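Local coordinates for protein 6-phosphogluconolactonase (Shewanella baltica, PDB 3NWP) that probably hydrolyses 6-phosphogluconolactone to 6-phosphogluconate, the second step of the oxidative pentose phosphate pathway, at residues F11-P14 with S15-E18; S83-R86 with L87-H91; T170-H173 with G174-T177. One frame throughout, in Å; residues are numbered along the deposited sequence.

Interaction 1 (F11-P14 with S15-E18); sequences FDTP and SALE
Phe11 lays one face of its ring against the backbone of Leu17, a CH-pi contact in which Leu17 CA stands 3.8 Å from the ring centroid, 19° off the normal. The ring gets there because its CG lies anti to the carbonyl carbon (chi1 -61°), and the Phe11 and Leu17 side chains cross at about a right angle. Apolar contact extends the patch: Phe11 CD1 reaches Leu17 CB at 3.7 Å, and Phe11 CB lies 4.2 Å from Ala16 CB. Phe230 of strand 227-232 also meets the Phe11 ring, and Leu17 touches the same strand. This is the turn from strand 8-11 into helix 14-36, with Thr13 as the N-cap. The capping bond runs nearly straight from Ala16 N to Thr13 OG1 (3.0 Å), giving a first-turn amide an acceptor from a side chain; chi1 of 63° sets the hydroxyl between the backbone N and the carbonyl carbon. Main-chain bonding follows at once, Leu17 N donating to Thr13 O at 3.1 Å and Glu18 N to Pro14 O at 2.9 Å. Beside that last bond the Glu18 chain runs past Pro14, its CG 3.1 Å from Pro14 O, while the same side chain touches Lys51 and Leu55 of helix 50-58.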
loop_
_atom_site.group_PDB
_atom_site.type_symbol
_atom_site.label_atom_id
_atom_site.label_comp_id
_atom_site.label_asym_id
_atom_site.label_seq_id
_atom_site.Cartn_x
_atom_site.Cartn_y
_atom_site.Cartn_z
ATOM N N PHE A 11 -0.533 -12.538 15.774
ATOM C CA PHE A 11 -1.534 -13.586 15.591
ATOM C C PHE A 11 -0.854 -14.958 15.512
ATOM O O PHE A 11 0.316 -15.059 15.178
ATOM C CB PHE A 11 -2.335 -13.353 14.317
ATOM C CG PHE A 11 -3.074 -12.073 14.340
ATOM C CD1 PHE A 11 -2.454 -10.900 13.939
ATOM C CD2 PHE A 11 -4.394 -12.021 14.817
ATOM C CE1 PHE A 11 -3.135 -9.696 14.025
ATOM C CE2 PHE A 11 -5.082 -10.812 14.897
ATOM C CZ PHE A 11 -4.457 -9.664 14.482
ATOM N N ASP A 12 -1.641 -15.955 15.897
ATOM C CA ASP A 12 -1.234 -17.390 15.852
ATOM C C ASP A 12 -0.705 -17.780 14.467
ATOM O O ASP A 12 0.374 -18.397 14.343
ATOM C CB ASP A 12 -2.433 -18.282 16.181
ATOM C CG ASP A 12 -2.853 -18.252 17.642
ATOM O OD1 ASP A 12 -2.151 -17.686 18.501
ATOM O OD2 ASP A 12 -3.938 -18.839 17.921
ATOM N N THR A 13 -1.479 -17.415 13.447
ATOM C CA THR A 13 -1.304 -17.864 12.076
ATOM C C THR A 13 -1.576 -16.721 11.117
ATOM O O THR A 13 -2.301 -15.765 11.475
ATOM C CB THR A 13 -2.290 -18.976 11.688
ATOM O OG1 THR A 13 -3.631 -18.523 11.737
ATOM C CG2 THR A 13 -2.074 -20.224 12.621
ATOM N N PRO A 14 -1.038 -16.820 9.896
ATOM C CA PRO A 14 -1.467 -15.861 8.857
ATOM C C PRO A 14 -2.964 -15.847 8.644
ATOM O O PRO A 14 -3.537 -14.760 8.394
ATOM C CB PRO A 14 -0.727 -16.357 7.599
ATOM C CG PRO A 14 0.591 -16.909 8.184
ATOM C CD PRO A 14 0.113 -17.649 9.454
ATOM N N SER A 15 -3.667 -16.989 8.730
ATOM C CA SER A 15 -5.120 -16.973 8.532
ATOM C C SER A 15 -5.865 -16.198 9.619
ATOM O O SER A 15 -6.860 -15.533 9.368
ATOM C CB SER A 15 -5.691 -18.409 8.393
ATOM O OG SER A 15 -4.943 -19.148 7.447
ATOM N N ALA A 16 -5.397 -16.294 10.859
ATOM C CA ALA A 16 -6.009 -15.506 11.923
ATOM C C ALA A 16 -5.784 -13.990 11.707
ATOM O O ALA A 16 -6.702 -13.168 11.941
ATOM C CB ALA A 16 -5.461 -15.961 13.325
ATOM N N LEU A 17 -4.568 -13.672 11.312
ATOM C CA LEU A 17 -4.195 -12.271 10.944
ATOM C C LEU A 17 -5.138 -11.773 9.872
ATOM O O LEU A 17 -5.797 -10.730 10.044
ATOM C CB LEU A 17 -2.747 -12.243 10.487
ATOM C CG LEU A 17 -2.090 -10.886 10.133
ATOM C CD1 LEU A 17 -0.603 -11.089 9.896
ATOM C CD2 LEU A 17 -2.707 -10.225 8.893
ATOM N N GLU A 18 -5.237 -12.507 8.791
ATOM C CA GLU A 18 -6.082 -12.103 7.649
ATOM C C GLU A 18 -7.526 -11.936 8.004
ATOM O O GLU A 18 -8.208 -11.000 7.526
ATOM C CB GLU A 18 -5.946 -13.144 6.538
ATOM C CG GLU A 18 -4.648 -13.108 5.957
ATOM C CD GLU A 18 -4.167 -14.489 5.388
ATOM O OE1 GLU A 18 -4.854 -15.565 5.373
ATOM O OE2 GLU A 18 -3.026 -14.416 4.923
#

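Interaction 2 (S83-R86 with L87-H91); sequences SNER and LVREH
Glu85 and Arg89 lie side by side and point the same way, one helical turn apart, so that their charged ends meet in an i to i+4 salt bridge. Arg89 approaches side-on with two nitrogens, and both bonds end on Glu85 OE2: NE at 2.8 Å and NH2 at 3.0 Å. The oxygen sits in the guanidinium plane, but the carboxylate is turned 51° from that plane. NE meets OE2 on its anti side, while NH2 comes from above the carboxylate. Glu85 sends its CG anti to the backbone N (chi1 170°) and stays extended beyond it, which brings the acid level with the end of the arginine.

A second i to i+4 pair, Arg86 with Glu90, is built differently. The two side chains cross at a slant, and a single bond joins Arg86 NH1 to Glu90 OE1 at 2.9 Å. A bend at chi3 (70°) turns the guanidinium back, where Leu87 CD2 lies over one face, 3.7 Å from Arg86 NH2. Arg86 NE and NH2 also bond Ala80 O and Asp81 O of the preceding loop. Ser83, just before the helix, is its N-cap, and Ser83 OG accepts from Arg86 N at 3.2 Å.

Helix 84-91 belongs to a beta-alpha-beta unit between strands 66-74 and 101-102. Asn84 ND2 bonds Asp72 O, Glu85 and Val88 rest on Leu70 and Phe102 of the two strands, and Val88 and His91 touch helix 50-58.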
loop_
_atom_site.group_PDB
_atom_site.type_symbol
_atom_site.label_atom_id
_atom_site.label_comp_id
_atom_site.label_asym_id
_atom_site.label_seq_id
_atom_site.Cartn_x
_atom_site.Cartn_y
_atom_site.Cartn_z
ATOM N N SER A 83 3.055 -7.689 -12.606
ATOM C CA SER A 83 2.106 -6.603 -12.423
ATOM C C SER A 83 1.364 -6.720 -11.089
ATOM O O SER A 83 0.766 -7.764 -10.798
ATOM C CB SER A 83 1.084 -6.586 -13.537
ATOM O OG SER A 83 0.128 -5.563 -13.319
ATOM N N ASN A 84 1.341 -5.647 -10.309
ATOM C CA ASN A 84 0.498 -5.621 -9.089
ATOM C C ASN A 84 -0.982 -5.544 -9.462
ATOM O O ASN A 84 -1.828 -6.186 -8.803
ATOM C CB ASN A 84 0.868 -4.425 -8.214
ATOM C CG ASN A 84 2.221 -4.571 -7.531
ATOM O OD1 ASN A 84 2.742 -5.687 -7.353
ATOM N ND2 ASN A 84 2.824 -3.426 -7.155
ATOM N N GLU A 85 -1.303 -4.821 -10.515
ATOM C CA GLU A 85 -2.684 -4.737 -10.998
ATOM C C GLU A 85 -3.185 -6.155 -11.308
ATOM O O GLU A 85 -4.331 -6.468 -10.975
ATOM C CB GLU A 85 -2.775 -3.838 -12.214
ATOM C CG GLU A 85 -4.111 -3.866 -12.935
ATOM C CD GLU A 85 -4.303 -2.782 -13.948
ATOM O OE1 GLU A 85 -3.514 -1.807 -14.015
ATOM O OE2 GLU A 85 -5.330 -2.880 -14.689
ATOM N N ARG A 86 -2.402 -6.970 -11.986
ATOM C CA ARG A 86 -2.848 -8.314 -12.299
ATOM C C ARG A 86 -3.254 -9.102 -11.039
ATOM O O ARG A 86 -4.305 -9.756 -11.030
ATOM C CB ARG A 86 -1.758 -9.062 -13.013
ATOM C CG ARG A 86 -2.111 -10.539 -13.305
ATOM C CD ARG A 86 -0.961 -11.336 -13.920
ATOM N NE ARG A 86 0.167 -11.597 -12.993
ATOM C CZ ARG A 86 0.203 -12.561 -12.070
ATOM N NH1 ARG A 86 -0.844 -13.349 -11.860
ATOM N NH2 ARG A 86 1.279 -12.722 -11.325
ATOM N N LEU A 87 -2.427 -9.021 -9.990
ATOM C CA LEU A 87 -2.735 -9.712 -8.733
ATOM C C LEU A 87 -4.016 -9.174 -8.082
ATOM O O LEU A 87 -4.855 -9.953 -7.588
ATOM C CB LEU A 87 -1.549 -9.623 -7.750
ATOM C CG LEU A 87 -0.267 -10.367 -8.081
ATOM C CD1 LEU A 87 0.745 -10.065 -6.956
ATOM C CD2 LEU A 87 -0.488 -11.857 -8.212
ATOM N N VAL A 88 -4.210 -7.857 -8.084
ATOM C CA VAL A 88 -5.377 -7.230 -7.509
ATOM C C VAL A 88 -6.641 -7.656 -8.293
ATOM O O VAL A 88 -7.687 -7.999 -7.705
ATOM C CB VAL A 88 -5.202 -5.689 -7.408
ATOM C CG1 VAL A 88 -6.527 -5.041 -7.039
ATOM C CG2 VAL A 88 -4.083 -5.383 -6.409
ATOM N N ARG A 89 -6.544 -7.681 -9.613
ATOM C CA ARG A 89 -7.720 -8.049 -10.392
ATOM C C ARG A 89 -8.040 -9.535 -10.184
ATOM O O ARG A 89 -9.238 -9.897 -10.156
ATOM C CB ARG A 89 -7.501 -7.732 -11.869
ATOM C CG ARG A 89 -7.507 -6.230 -12.207
ATOM C CD ARG A 89 -7.447 -5.983 -13.699
ATOM N NE ARG A 89 -7.436 -4.573 -14.034
ATOM C CZ ARG A 89 -8.475 -3.759 -13.987
ATOM N NH1 ARG A 89 -9.698 -4.190 -13.642
ATOM N NH2 ARG A 89 -8.304 -2.497 -14.323
ATOM N N GLU A 90 -7.035 -10.381 -10.072
ATOM C CA GLU A 90 -7.310 -11.795 -9.926
ATOM C C GLU A 90 -7.931 -12.123 -8.587
ATOM O O GLU A 90 -8.876 -12.944 -8.523
ATOM C CB GLU A 90 -6.074 -12.664 -10.121
ATOM C CG GLU A 90 -5.523 -12.640 -11.547
ATOM C CD GLU A 90 -4.358 -13.615 -11.795
ATOM O OE1 GLU A 90 -3.611 -13.421 -12.798
ATOM O OE2 GLU A 90 -4.197 -14.569 -10.997
ATOM N N HIS A 91 -7.404 -11.509 -7.519
ATOM C CA HIS A 91 -7.727 -11.914 -6.167
ATOM C C HIS A 91 -8.657 -10.997 -5.375
ATOM O O HIS A 91 -9.405 -11.502 -4.543
ATOM C CB HIS A 91 -6.445 -12.117 -5.353
ATOM C CG HIS A 91 -5.547 -13.163 -5.917
ATOM N ND1 HIS A 91 -5.782 -14.513 -5.733
ATOM C CD2 HIS A 91 -4.453 -13.070 -6.705
ATOM C CE1 HIS A 91 -4.855 -15.205 -6.381
ATOM N NE2 HIS A 91 -4.036 -14.358 -6.978
#

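Interaction 3 (T170-H173 with G174-T177); sequences TAPH and GRIT
Arg175 turns the edge of its guanidinium onto the carbonyls of Pro172 and His173, in the loop that leads into its own strand. This is the long loop of a beta hairpin, between the paired antiparallel strands 163-166 and 175-178, and the arginine thus ties the connection to the first residues of the strand it enters. Two nitrogens take hold of Pro172 O side-on: NH2 at 2.8 Å, within the carbonyl plane, and NE at 3.0 Å, tilted 16° from it. Pro172 O in turn lies close to the plane of the guanidinium, so the group is held edge-on, and sharing one acceptor between NE and NH2 limits its rotation about the end of the chain.

The fold-back depends on a bend at chi2 (-61°). It carries CD close to His173 O, at 3.4 Å, and lets NE add a bond to that same oxygen at 3.1 Å. NE is therefore divided between two successive carbonyls, the second bond being weak. Within the loop, Pro172 CB lies over one face of the His173 ring, offset toward its rim.

On the remaining nitrogen, NH1, Arg175 bonds Ser145 OG and makes a long, weak ion pair with Asp72, while its side chain also touches Thr166 and Arg74. The backbone of Arg175 pairs with Thr166 of strand 163-166 and that of Ile176 with Glu73 of strand 66-74, so strand 175-178 lies between those two strands. Ala171 CB approaches the guanidinium obliquely, 3.7 Å from Arg175 NH2.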
loop_
_atom_site.group_PDB
_atom_site.type_symbol
_atom_site.label_atom_id
_atom_site.label_comp_id
_atom_site.label_asym_id
_atom_site.label_seq_id
_atom_site.Cartn_x
_atom_site.Cartn_y
_atom_site.Cartn_z
ATOM N N THR A 170 18.395 -2.341 -6.869
ATOM C CA THR A 170 18.504 -3.650 -6.180
ATOM C C THR A 170 17.252 -4.522 -6.360
ATOM O O THR A 170 17.156 -5.582 -5.737
ATOM C CB THR A 170 18.815 -3.525 -4.710
ATOM O OG1 THR A 170 17.728 -2.932 -4.022
ATOM C CG2 THR A 170 20.130 -2.722 -4.495
ATOM N N ALA A 171 16.314 -4.056 -7.180
ATOM C CA ALA A 171 15.075 -4.771 -7.499
ATOM C C ALA A 171 14.719 -4.475 -8.950
ATOM O O ALA A 171 15.072 -3.410 -9.479
ATOM C CB ALA A 171 13.928 -4.312 -6.580
ATOM N N PRO A 172 14.040 -5.417 -9.616
ATOM C CA PRO A 172 13.709 -5.254 -11.023
ATOM C C PRO A 172 12.578 -4.270 -11.300
ATOM O O PRO A 172 11.733 -4.033 -10.452
ATOM C CB PRO A 172 13.254 -6.660 -11.451
ATOM C CG PRO A 172 12.712 -7.259 -10.235
ATOM C CD PRO A 172 13.653 -6.759 -9.131
ATOM N N HIS A 173 12.593 -3.774 -12.524
ATOM C CA HIS A 173 11.496 -3.016 -13.178
ATOM C C HIS A 173 11.483 -1.543 -12.755
ATOM O O HIS A 173 11.669 -1.199 -11.569
ATOM C CB HIS A 173 10.088 -3.631 -12.972
ATOM C CG HIS A 173 10.036 -5.110 -13.195
ATOM N ND1 HIS A 173 10.288 -5.686 -14.422
ATOM C CD2 HIS A 173 9.809 -6.130 -12.339
ATOM C CE1 HIS A 173 10.197 -7.004 -14.316
ATOM N NE2 HIS A 173 9.918 -7.302 -13.060
ATOM N N GLY A 174 11.276 -0.701 -13.731
ATOM C CA GLY A 174 10.892 0.676 -13.437
ATOM C C GLY A 174 9.621 0.635 -12.594
ATOM O O GLY A 174 8.795 -0.233 -12.789
ATOM N N ARG A 175 9.429 1.656 -11.752
ATOM C CA ARG A 175 8.303 1.698 -10.836
ATOM C C ARG A 175 7.595 3.036 -10.909
ATOM O O ARG A 175 8.204 4.089 -11.161
ATOM C CB ARG A 175 8.752 1.502 -9.369
ATOM C CG ARG A 175 9.701 0.322 -9.116
ATOM C CD ARG A 175 9.039 -0.948 -9.482
ATOM N NE ARG A 175 9.847 -2.128 -9.184
ATOM C CZ ARG A 175 9.735 -2.867 -8.062
ATOM N NH1 ARG A 175 8.884 -2.503 -7.097
ATOM N NH2 ARG A 175 10.478 -3.964 -7.912
ATOM N N ILE A 176 6.301 2.974 -10.647
ATOM C CA ILE A 176 5.554 4.152 -10.254
ATOM C C ILE A 176 5.176 3.901 -8.800
ATOM O O ILE A 176 4.924 2.766 -8.391
ATOM C CB ILE A 176 4.362 4.341 -11.178
ATOM C CG1 ILE A 176 3.601 5.603 -10.869
ATOM C CG2 ILE A 176 3.440 3.139 -11.165
ATOM C CD1 ILE A 176 2.977 6.178 -12.142
ATOM N N THR A 177 5.170 4.961 -8.030
ATOM C CA THR A 177 4.785 4.856 -6.626
ATOM C C THR A 177 3.910 6.013 -6.233
ATOM O O THR A 177 4.160 7.168 -6.607
ATOM C CB THR A 177 6.044 4.794 -5.742
ATOM O OG1 THR A 177 5.675 4.414 -4.385
ATOM C CG2 THR A 177 6.820 6.113 -5.675
#

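In the fold
The three contacts follow one another along the chain, and each lies at the entry to a secondary structure element: interactions 1 and 2 open helices with hydroxyl N-caps, while interaction 3 lies where a loop runs into a strand, the arginine reaching back to that loop. Interactions 2 and 3 are the closest pair, their centres about 17 Å apart and nearest atoms about 6 Å, both meeting strand 66-74, where Asp72 serves Asn84 through its carbonyl and Arg175 through a weak ion pair. Interaction 1 lies about 22 Å from interaction 2 and 30 Å from interaction 3, centre to centre. Helix 50-58 links interactions 1 and 2, touched by Glu18 in one and by Val88 and His91 in the other.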